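Side-chain contacts in glucose 1-dehydrogenase (Haloferax mediterranei, PDB 2B5W), which catalyses the NAD(P)+-dependent, zinc-requiring oxidation of D-glucose and several other aldoses, with a preference for NADP+: residues Asp105-Asp109 against Gly110-Glu114; Phe128-Glu132 against Lys133-Arg137; Ala164-Ser167 against Ala168-Trp171. The protein carries 1 engineered substitution. All coordinates share one frame; numbering follows the deposited sequence. Where two conformers were deposited one is given.

Contact 1: Asp105-Asp109 against Gly110-Glu114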
ATOM      1  N   ASP A 105       3.756  10.527  14.705  1.00 18.51           N
ATOM      2  CA  ASP A 105       3.946   9.149  14.359  1.00 17.21           C
ATOM      3  C   ASP A 105       4.318   8.990  12.874  1.00 18.34           C
ATOM      4  O   ASP A 105       4.751   7.932  12.458  1.00 17.69           O
ATOM      5  CB  ASP A 105       2.661   8.377  14.673  1.00 17.22           C
ATOM      6  CG  ASP A 105       1.506   8.890  13.891  1.00 19.09           C
ATOM      7  OD1 ASP A 105       1.026   9.992  14.210  1.00 17.51           O
ATOM      8  OD2 ASP A 105       1.029   8.251  12.940  1.00 18.98           O
ATOM      9  N   MET A 106       4.162  10.064  12.084  1.00 17.10           N
ATOM     10  CA  MET A 106       4.560  10.066  10.678  1.00 18.02           C
ATOM     11  C   MET A 106       5.922  10.771  10.470  1.00 15.57           C
ATOM     12  O   MET A 106       6.398  10.896   9.353  1.00 18.45           O
ATOM     13  CB  MET A 106       3.504  10.753   9.791  1.00 18.76           C
ATOM     14  CG  MET A 106       2.067  10.210   9.994  1.00 17.39           C
ATOM     15  SD  MET A 106       1.898   8.438   9.550  1.00 18.29           S
ATOM     16  CE  MET A 106       2.315   8.449   7.790  1.00 20.50           C
ATOM     17  N   ALA A 107       6.514  11.288  11.522  1.00 16.57           N
ATOM     18  CA  ALA A 107       7.820  11.972  11.358  1.00 19.13           C
ATOM     19  C   ALA A 107       8.861  10.962  10.886  1.00 18.43           C
ATOM     20  O   ALA A 107       8.897   9.838  11.349  1.00 21.26           O
ATOM     21  CB  ALA A 107       8.262  12.616  12.676  1.00 19.82           C
ATOM     22  N   PRO A 108       9.775  11.376  10.006  1.00 21.89           N
ATOM     23  CA  PRO A 108      10.873  10.511   9.584  1.00 24.80           C
ATOM     24  C   PRO A 108      12.061  10.527  10.536  1.00 20.18           C
ATOM     25  O   PRO A 108      12.101  11.354  11.447  1.00 23.16           O
ATOM     26  CB  PRO A 108      11.281  11.150   8.263  1.00 29.49           C
ATOM     27  CG  PRO A 108      11.070  12.499   8.465  1.00 24.42           C
ATOM     28  CD  PRO A 108       9.817  12.670   9.315  1.00 25.80           C
ATOM     29  N   ASP A 109      12.980   9.610  10.300  1.00 24.21           N
ATOM     30  CA  ASP A 109      14.169   9.453  11.124  1.00 27.65           C
ATOM     31  C   ASP A 109      14.827  10.807  11.364  1.00 24.59           C
ATOM     32  O   ASP A 109      14.969  11.606  10.438  1.00 25.12           O
ATOM     33  CB  ASP A 109      15.171   8.552  10.402  1.00 30.28           C
ATOM     34  CG  ASP A 109      16.364   8.221  11.252  1.00 40.35           C
ATOM     35  OD1 ASP A 109      16.246   7.359  12.147  1.00 48.44           O
ATOM     36  OD2 ASP A 109      17.464   8.774  11.089  1.00 51.20           O
ATOM     37  N   GLY A 110      15.258  11.049  12.595  1.00 25.42           N
ATOM     38  CA  GLY A 110      15.878  12.332  12.935  1.00 26.35           C
ATOM     39  C   GLY A 110      14.954  13.480  13.338  1.00 24.83           C
ATOM     40  O   GLY A 110      15.418  14.449  13.927  1.00 28.11           O
ATOM     41  N   MET A 111      13.657  13.358  13.061  0.50 19.38           N
ATOM     42  CA  MET A 111      12.688  14.410  13.336  0.50 21.02           C
ATOM     43  C   MET A 111      11.789  14.099  14.545  0.50 18.51           C
ATOM     44  O   MET A 111      10.739  14.710  14.729  0.50 21.43           O
ATOM     45  CB  MET A 111      11.857  14.671  12.075  0.50 24.84           C
ATOM     46  CG  MET A 111      12.724  15.011  10.867  0.50 45.15           C
ATOM     47  SD  MET A 111      11.787  15.706   9.518  0.50 24.97           S
ATOM     48  CE  MET A 111      13.054  16.644   8.657  0.50155.78           C
ATOM     49  N   TYR A 112      12.231  13.142  15.361  1.00 20.08           N
ATOM     50  CA  TYR A 112      11.566  12.818  16.607  1.00 23.45           C
ATOM     51  C   TYR A 112      12.579  12.136  17.489  1.00 17.79           C
ATOM     52  O   TYR A 112      13.569  11.559  17.026  1.00 19.95           O
ATOM     53  CB  TYR A 112      10.399  11.819  16.395  1.00 20.41           C
ATOM     54  CG  TYR A 112      10.830  10.510  15.780  1.00 21.40           C
ATOM     55  CD1 TYR A 112      11.262   9.449  16.564  1.00 22.69           C
ATOM     56  CD2 TYR A 112      10.844  10.342  14.394  1.00 22.13           C
ATOM     57  CE1 TYR A 112      11.676   8.272  15.994  1.00 21.72           C
ATOM     58  CE2 TYR A 112      11.259   9.179  13.828  1.00 20.84           C
ATOM     59  CZ  TYR A 112      11.654   8.133  14.618  1.00 24.03           C
ATOM     60  OH  TYR A 112      12.074   6.943  14.046  1.00 26.41           O
ATOM     61  N   PHE A 113      12.257  12.140  18.768  1.00 19.39           N
ATOM     62  CA  PHE A 113      12.783  11.180  19.728  1.00 19.76           C
ATOM     63  C   PHE A 113      11.647  10.214  20.119  1.00 15.97           C
ATOM     64  O   PHE A 113      10.474  10.571  20.060  1.00 19.73           O
ATOM     65  CB  PHE A 113      13.214  11.897  21.000  1.00 18.12           C
ATOM     66  CG  PHE A 113      14.403  12.820  20.847  1.00 20.46           C
ATOM     67  CD1 PHE A 113      15.390  12.590  19.901  1.00 24.12           C
ATOM     68  CD2 PHE A 113      14.555  13.875  21.732  1.00 25.23           C
ATOM     69  CE1 PHE A 113      16.508  13.434  19.811  1.00 26.01           C
ATOM     70  CE2 PHE A 113      15.689  14.740  21.625  1.00 23.19           C
ATOM     71  CZ  PHE A 113      16.641  14.485  20.687  1.00 25.56           C
ATOM     72  N   GLU A 114      12.028   9.007  20.535  1.00 19.17           N
ATOM     73  CA  GLU A 114      11.102   8.029  21.100  1.00 16.92           C
ATOM     74  C   GLU A 114      11.561   7.728  22.519  1.00 18.88           C
ATOM     75  O   GLU A 114      12.649   7.242  22.734  1.00 18.07           O
ATOM     76  CB  GLU A 114      11.055   6.737  20.264  1.00 18.63           C
ATOM     77  CG  GLU A 114      10.119   6.881  19.078  1.00 21.56           C
ATOM     78  CD  GLU A 114      10.164   5.725  18.095  1.00 27.85           C
ATOM     79  OE1 GLU A 114      11.070   4.873  18.184  1.00 25.87           O
ATOM     80  OE2 GLU A 114       9.281   5.689  17.209  1.00 21.37           O
TER
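P108 and M111 close a type II beta turn, in which M111 N donates to P108 O at 3.0 Å with an N-H...O angle of 155°. D109 and G110 form its two corners. G110 takes the positive phi that the third position of such a turn needs; a beta carbon there would run into the carbonyl oxygen of D109, so glycine fits the bend for a plain steric reason. A short 3-10 segment at D105 and M106 leads into the turn, and a strand begins at F113 on the far side.

The side chain of M111 folds back over the proline that opens the turn. In the conformer given, its CG lies opposite the carbonyl carbon (chi1 -56°) and the chain runs on extended, with SD 3.5 Å from P108 CG; M111 has a second conformer, so the sulfur's place is doubtful. On A107 the methyl group serves two neighbours: it touches the ring of Y112, CB to CD2 at 3.8 Å, and sits more loosely against M111 CB at 4.2 Å. With CG of Y112 set between its own backbone N and carbonyl carbon (chi1 59°), the ring swings back toward the incoming chain, where CE2 comes obliquely to 3.3 Å from P108 O and 3.5 Å from A107 O.

Across the dimer interface, D109 N is hydrogen-bonded to H294 of the second subunit, whose P265 packs on P108. Within the chain, helix 97-100 flanks the turn, Y98 touching A107, P108 and M111 while F99 meets Y112. R88, on the strand 88-89 that pairs with 113-115, makes a cation-pi contact with Y112 and a salt bridge with the substrate-binding residue E114.

Contact 2: Phe128-Glu132 against Lys133-Arg137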
ATOM      1  N   PHE A 128       7.633  10.258  36.140  1.00 18.50           N
ATOM      2  CA  PHE A 128       8.000  10.902  34.895  1.00 17.60           C
ATOM      3  C   PHE A 128       7.079  12.101  34.633  1.00 16.41           C
ATOM      4  O   PHE A 128       6.005  12.209  35.242  1.00 18.75           O
ATOM      5  CB  PHE A 128       8.004   9.907  33.708  1.00 19.74           C
ATOM      6  CG  PHE A 128       6.661   9.331  33.346  1.00 18.15           C
ATOM      7  CD1 PHE A 128       6.216   8.144  33.926  1.00 17.90           C
ATOM      8  CD2 PHE A 128       5.841   9.978  32.436  1.00 18.73           C
ATOM      9  CE1 PHE A 128       4.974   7.600  33.576  1.00 19.48           C
ATOM     10  CE2 PHE A 128       4.584   9.452  32.085  1.00 19.81           C
ATOM     11  CZ  PHE A 128       4.152   8.284  32.653  1.00 17.24           C
ATOM     12  N   THR A 129       7.523  12.984  33.751  1.00 18.08           N
ATOM     13  CA  THR A 129       6.693  14.041  33.257  1.00 18.42           C
ATOM     14  C   THR A 129       6.321  13.826  31.822  1.00 18.02           C
ATOM     15  O   THR A 129       6.986  13.109  31.089  1.00 20.62           O
ATOM     16  CB  THR A 129       7.402  15.391  33.391  1.00 17.66           C
ATOM     17  OG1 THR A 129       8.663  15.356  32.690  1.00 20.31           O
ATOM     18  CG2 THR A 129       7.723  15.662  34.872  1.00 20.57           C
ATOM     19  N   SER A 130       5.265  14.508  31.380  1.00 19.06           N
ATOM     20  CA  SER A 130       4.966  14.613  29.950  1.00 17.35           C
ATOM     21  C   SER A 130       3.989  15.735  29.697  1.00 16.34           C
ATOM     22  O   SER A 130       3.180  16.042  30.572  1.00 18.31           O
ATOM     23  CB  SER A 130       4.326  13.314  29.377  1.00 18.23           C
ATOM     24  OG  SER A 130       5.327  12.322  29.095  1.00 19.42           O
ATOM     25  N   PRO A 131       4.069  16.346  28.507  1.00 18.29           N
ATOM     26  CA  PRO A 131       3.048  17.307  28.086  1.00 19.27           C
ATOM     27  C   PRO A 131       1.668  16.658  28.248  1.00 23.63           C
ATOM     28  O   PRO A 131       1.485  15.475  27.926  1.00 19.69           O
ATOM     29  CB  PRO A 131       3.387  17.554  26.611  1.00 21.04           C
ATOM     30  CG  PRO A 131       4.884  17.339  26.552  1.00 21.43           C
ATOM     31  CD  PRO A 131       5.078  16.144  27.458  1.00 19.85           C
ATOM     32  N   GLU A 132       0.683  17.412  28.712  1.00 20.53           N
ATOM     33  CA  GLU A 132      -0.671  16.864  28.772  1.00 19.42           C
ATOM     34  C   GLU A 132      -1.191  16.388  27.424  1.00 23.80           C
ATOM     35  O   GLU A 132      -1.969  15.431  27.351  1.00 21.15           O
ATOM     36  CB  GLU A 132      -1.663  17.822  29.406  1.00 26.30           C
ATOM     37  CG  GLU A 132      -1.841  19.108  28.631  1.00 27.23           C
ATOM     38  CD  GLU A 132      -2.889  20.049  29.228  1.00 39.63           C
ATOM     39  OE1 GLU A 132      -3.903  19.555  29.751  1.00 31.91           O
ATOM     40  OE2 GLU A 132      -2.674  21.287  29.181  1.00 45.16           O
ATOM     41  N   LYS A 133      -0.747  16.992  26.337  1.00 20.32           N
ATOM     42  CA  LYS A 133      -1.201  16.615  25.011  1.00 23.57           C
ATOM     43  C   LYS A 133      -0.745  15.214  24.599  1.00 20.96           C
ATOM     44  O   LYS A 133      -1.307  14.642  23.687  1.00 22.36           O
ATOM     45  CB  LYS A 133      -0.730  17.632  23.971  1.00 22.52           C
ATOM     46  CG  LYS A 133       0.761  17.677  23.754  1.00 22.87           C
ATOM     47  CD  LYS A 133       1.176  18.930  22.934  1.00 26.10           C
ATOM     48  CE  LYS A 133       0.771  18.787  21.476  1.00 29.82           C
ATOM     49  NZ  LYS A 133       1.145  19.984  20.629  1.00 37.65           N
ATOM     50  N   TYR A 134       0.275  14.694  25.283  1.00 17.93           N
ATOM     51  CA  TYR A 134       0.809  13.347  25.054  1.00 18.22           C
ATOM     52  C   TYR A 134       0.484  12.386  26.193  1.00 19.24           C
ATOM     53  O   TYR A 134       1.037  11.280  26.225  1.00 18.55           O
ATOM     54  CB  TYR A 134       2.326  13.382  24.820  1.00 21.58           C
ATOM     55  CG  TYR A 134       2.739  14.296  23.673  1.00 16.80           C
ATOM     56  CD1 TYR A 134       2.057  14.278  22.477  1.00 18.91           C
ATOM     57  CD2 TYR A 134       3.745  15.226  23.834  1.00 18.66           C
ATOM     58  CE1 TYR A 134       2.403  15.119  21.441  1.00 22.13           C
ATOM     59  CE2 TYR A 134       4.094  16.067  22.794  1.00 18.46           C
ATOM     60  CZ  TYR A 134       3.407  16.023  21.606  1.00 22.78           C
ATOM     61  OH  TYR A 134       3.711  16.889  20.537  1.00 22.78           O
ATOM     62  N   LEU A 135      -0.407  12.783  27.089  1.00 18.58           N
ATOM     63  CA  LEU A 135      -0.917  11.901  28.138  1.00 17.06           C
ATOM     64  C   LEU A 135      -2.346  11.575  27.765  1.00 21.24           C
ATOM     65  O   LEU A 135      -3.180  12.479  27.637  1.00 23.12           O
ATOM     66  CB  LEU A 135      -0.859  12.549  29.526  1.00 19.24           C
ATOM     67  CG  LEU A 135       0.568  12.687  30.070  1.00 18.23           C
ATOM     68  CD1 LEU A 135       0.663  13.539  31.300  1.00 20.91           C
ATOM     69  CD2 LEU A 135       1.207  11.298  30.306  1.00 19.36           C
ATOM     70  N   VAL A 136      -2.639  10.286  27.626  1.00 18.16           N
ATOM     71  CA  VAL A 136      -3.970   9.849  27.266  1.00 17.19           C
ATOM     72  C   VAL A 136      -4.654   9.267  28.489  1.00 18.47           C
ATOM     73  O   VAL A 136      -4.217   8.265  29.048  1.00 17.89           O
ATOM     74  CB  VAL A 136      -3.916   8.803  26.138  1.00 17.06           C
ATOM     75  CG1 VAL A 136      -5.341   8.371  25.760  1.00 17.38           C
ATOM     76  CG2 VAL A 136      -3.135   9.339  24.942  1.00 18.22           C
ATOM     77  N   ARG A 137      -5.735   9.891  28.938  1.00 17.00           N
ATOM     78  CA  ARG A 137      -6.498   9.331  30.027  1.00 16.97           C
ATOM     79  C   ARG A 137      -7.137   8.043  29.557  1.00 15.04           C
ATOM     80  O   ARG A 137      -7.622   7.944  28.424  1.00 18.18           O
ATOM     81  CB  ARG A 137      -7.597  10.315  30.448  1.00 22.15           C
ATOM     82  CG  ARG A 137      -7.027  11.533  31.188  1.00 23.08           C
ATOM     83  CD  ARG A 137      -8.021  12.702  31.315  1.00 27.11           C
ATOM     84  NE  ARG A 137      -8.148  13.338  30.025  1.00 27.13           N
ATOM     85  CZ  ARG A 137      -8.856  14.438  29.773  1.00 30.82           C
ATOM     86  NH1 ARG A 137      -9.547  15.038  30.724  1.00 35.83           N
ATOM     87  NH2 ARG A 137      -8.877  14.910  28.541  1.00 30.18           N
TER
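P131 and E132 open a tight bend between the strand segments 128-131 and 135-137, whose axes stand at 90°, the bend being held by the hydrogen bonds Y134 N to P131 O (3.0 Å) and L135 N to E132 O (3.1 Å).

The pyrrolidine of P131 meets the ring of Y134 obliquely, CG and CB each 3.6 Å from CD2. K133 CG lies over the centre of one face of that ring and itself approaches P131 CB at 3.9 Å. Inside the bend, L135 has CG opposite its carbonyl carbon (chi1 -71°), which directs its branches back at the first strand: CD1 rests against S130 O at 3.6 Å, while CD2 reaches S130 CB and, at 4.2 Å, the edge of the F128 ring at CE2. Were L135 replaced by an alanine, S130 and the F128 ring edge would probably lose the branch that touches both, opening a gap there. E132 OE1 accepts a hydrogen bond from E76 N.

The arrangement is a right-angled turn between successive strands of the GroES-like domain of zinc-containing alcohol dehydrogenases: a single chain passes from pairing with strand 27-37 to pairing with strand 82-85 within one curled sheet.

Contact 3: Ala164-Ser167 against Ala168-Trp171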
ATOM      1  N   ALA A 164      -7.151   1.858   5.160  1.00 16.91           N
ATOM      2  CA  ALA A 164      -7.298   3.034   4.299  1.00 17.57           C
ATOM      3  C   ALA A 164      -6.918   2.699   2.863  1.00 16.99           C
ATOM      4  O   ALA A 164      -7.550   3.202   1.901  1.00 18.23           O
ATOM      5  CB  ALA A 164      -6.463   4.214   4.818  1.00 18.45           C
ATOM      6  N   SER A 165      -5.883   1.878   2.684  1.00 16.43           N
ATOM      7  CA  SER A 165      -5.456   1.493   1.345  1.00 14.54           C
ATOM      8  C   SER A 165      -6.507   0.766   0.543  1.00 16.30           C
ATOM      9  O   SER A 165      -6.361   0.695  -0.687  1.00 16.89           O
ATOM     10  CB  SER A 165      -4.173   0.654   1.357  1.00 18.17           C
ATOM     11  OG  SER A 165      -4.456  -0.711   1.674  1.00 18.18           O
ATOM     12  N   ARG A 166      -7.496   0.163   1.210  1.00 17.12           N
ATOM     13  CA  ARG A 166      -8.562  -0.612   0.562  1.00 16.01           C
ATOM     14  C   ARG A 166      -9.864   0.205   0.458  1.00 17.84           C
ATOM     15  O   ARG A 166     -10.893  -0.308   0.056  1.00 18.76           O
ATOM     16  CB  ARG A 166      -8.854  -1.898   1.390  1.00 15.01           C
ATOM     17  CG  ARG A 166      -7.676  -2.807   1.699  1.00 15.71           C
ATOM     18  CD  ARG A 166      -7.008  -3.436   0.462  1.00 17.14           C
ATOM     19  NE  ARG A 166      -6.207  -2.437  -0.255  1.00 15.33           N
ATOM     20  CZ  ARG A 166      -5.860  -2.559  -1.527  1.00 16.30           C
ATOM     21  NH1 ARG A 166      -5.201  -1.567  -2.137  1.00 18.56           N
ATOM     22  NH2 ARG A 166      -6.193  -3.645  -2.218  1.00 17.24           N
ATOM     23  N   SER A 167      -9.829   1.479   0.828  1.00 17.05           N
ATOM     24  CA  SER A 167     -11.060   2.275   0.979  1.00 17.38           C
ATOM     25  C   SER A 167     -11.659   2.798  -0.316  1.00 18.52           C
ATOM     26  O   SER A 167     -12.775   3.347  -0.279  1.00 23.02           O
ATOM     27  CB  SER A 167     -10.849   3.431   1.968  1.00 21.86           C
ATOM     28  OG  SER A 167      -9.903   4.397   1.523  1.00 19.91           O
ATOM     29  N   ALA A 168     -10.957   2.650  -1.424  1.00 18.08           N
ATOM     30  CA  ALA A 168     -11.461   3.081  -2.729  1.00 19.84           C
ATOM     31  C   ALA A 168     -12.411   2.060  -3.365  1.00 23.88           C
ATOM     32  O   ALA A 168     -13.028   2.344  -4.393  1.00 24.49           O
ATOM     33  CB  ALA A 168     -10.312   3.440  -3.668  1.00 20.51           C
ATOM     34  N   PHE A 169     -12.531   0.882  -2.771  1.00 20.40           N
ATOM     35  CA  PHE A 169     -13.466  -0.140  -3.268  1.00 16.79           C
ATOM     36  C   PHE A 169     -14.213  -0.777  -2.082  1.00 21.24           C
ATOM     37  O   PHE A 169     -13.968  -0.469  -0.928  0.50 10.96           O
ATOM     38  CB  PHE A 169     -12.757  -1.137  -4.184  1.00 21.45           C
ATOM     39  CG  PHE A 169     -11.829  -2.077  -3.478  1.00 18.54           C
ATOM     40  CD1 PHE A 169     -10.575  -1.639  -3.056  1.00 16.38           C
ATOM     41  CD2 PHE A 169     -12.192  -3.416  -3.260  1.00 20.21           C
ATOM     42  CE1 PHE A 169      -9.694  -2.517  -2.394  1.00 16.52           C
ATOM     43  CE2 PHE A 169     -11.324  -4.280  -2.635  1.00 18.37           C
ATOM     44  CZ  PHE A 169     -10.089  -3.846  -2.178  1.00 16.88           C
ATOM     45  N   ASP A 170     -15.163  -1.652  -2.393  0.50 20.73           N
ATOM     46  CA  ASP A 170     -15.927  -2.366  -1.375  0.50 19.82           C
ATOM     47  C   ASP A 170     -15.137  -3.620  -0.990  0.50 22.89           C
ATOM     48  O   ASP A 170     -15.187  -4.644  -1.682  0.50 26.57           O
ATOM     49  CB  ASP A 170     -17.336  -2.708  -1.883  0.50 24.45           C
ATOM     50  CG  ASP A 170     -18.219  -3.345  -0.807  0.50 25.87           C
ATOM     51  OD1 ASP A 170     -17.812  -3.334   0.384  0.50 27.74           O
ATOM     52  OD2 ASP A 170     -19.327  -3.867  -1.058  0.50119.38           O
ATOM     53  N   TRP A 171     -14.365  -3.510   0.086  1.00 22.95           N
ATOM     54  CA  TRP A 171     -13.533  -4.598   0.547  1.00 21.59           C
ATOM     55  C   TRP A 171     -14.238  -5.179   1.779  1.00 22.01           C
ATOM     56  O   TRP A 171     -14.545  -4.468   2.743  1.00 24.59           O
ATOM     57  CB  TRP A 171     -12.157  -4.070   0.941  1.00 17.36           C
ATOM     58  CG  TRP A 171     -11.109  -5.097   1.302  1.00 17.90           C
ATOM     59  CD1 TRP A 171     -10.673  -6.167   0.547  1.00 18.99           C
ATOM     60  CD2 TRP A 171     -10.333  -5.122   2.500  1.00 16.76           C
ATOM     61  NE1 TRP A 171      -9.694  -6.855   1.216  1.00 17.55           N
ATOM     62  CE2 TRP A 171      -9.448  -6.221   2.413  1.00 14.69           C
ATOM     63  CE3 TRP A 171     -10.297  -4.322   3.652  1.00 17.02           C
ATOM     64  CZ2 TRP A 171      -8.569  -6.546   3.422  1.00 17.94           C
ATOM     65  CZ3 TRP A 171      -9.427  -4.637   4.622  1.00 17.53           C
ATOM     66  CH2 TRP A 171      -8.560  -5.733   4.501  1.00 16.67           C
TER
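R166 and the A168-W171 segment meet at the exit from helix 149-164, where two type I beta turns follow in succession, A164 to S167 and R166 to F169. A164 O receives both S167 N and S167 OG, the hydroxyl at 2.7 Å and on a lone pair of the carbonyl, and this double grip fixes the first turn before the chain reaches A168.

A168 occupies a corner of the second turn. F169 closes that turn through a weak bond from its N to R166 O, 3.5 Å long though nearly straight at 167°. Its side chain, with CG between the backbone N and the carbonyl carbon (chi1 72°), runs alongside that of R166. The ring brings CE1 over one face of the guanidinium, 3.7 Å from NH2, with the two planes 77° apart; this is a steep approach and not a parallel stack. At W171 the indole receives the aliphatic part of the arginine: R166 CG lies 3.6 Å from the centroid of the six-membered ring, over its face, in a CH-pi contact.

Bends at chi2 and chi3 of R166 let the same chain lay CG on the tryptophan and turn its head back, where NE donates to S165 OG at 3.1 Å. NH2 bonds to the carbonyl oxygens of N266 and N295.

The loop also meets the second subunit, S165 touching its S165 and F169 its Q103. Within the chain it packs at the starts of strands 267-271 and 297-300, the last two strands on one side of the Rossmann-type sheet, with V268 touching S165, R166 and W171, and A297 touching S165 and R166.

Contacts 1 and 2 belong to the GroES-like region and contact 3 to the nucleotide-binding region; none touches another. Contacts 1 and 2 have centres 18 Å apart and nearest atoms about 8 Å apart, whereas contact 3 lies 28 Å and 34 Å from them, centre to centre. Contact 1 is nearest the active site: the Y112 side chain is about 7 Å from that of the substrate-binding N303, about 9 Å from NADP and about 14 Å from the zinc ion. In contact 2 the F128 side chain is about 10 Å from that of the zinc ligand E64. Contacts 1 and 3 both meet the second subunit, and R89 links strand 113-115 of contact 1 with S130 of contact 2.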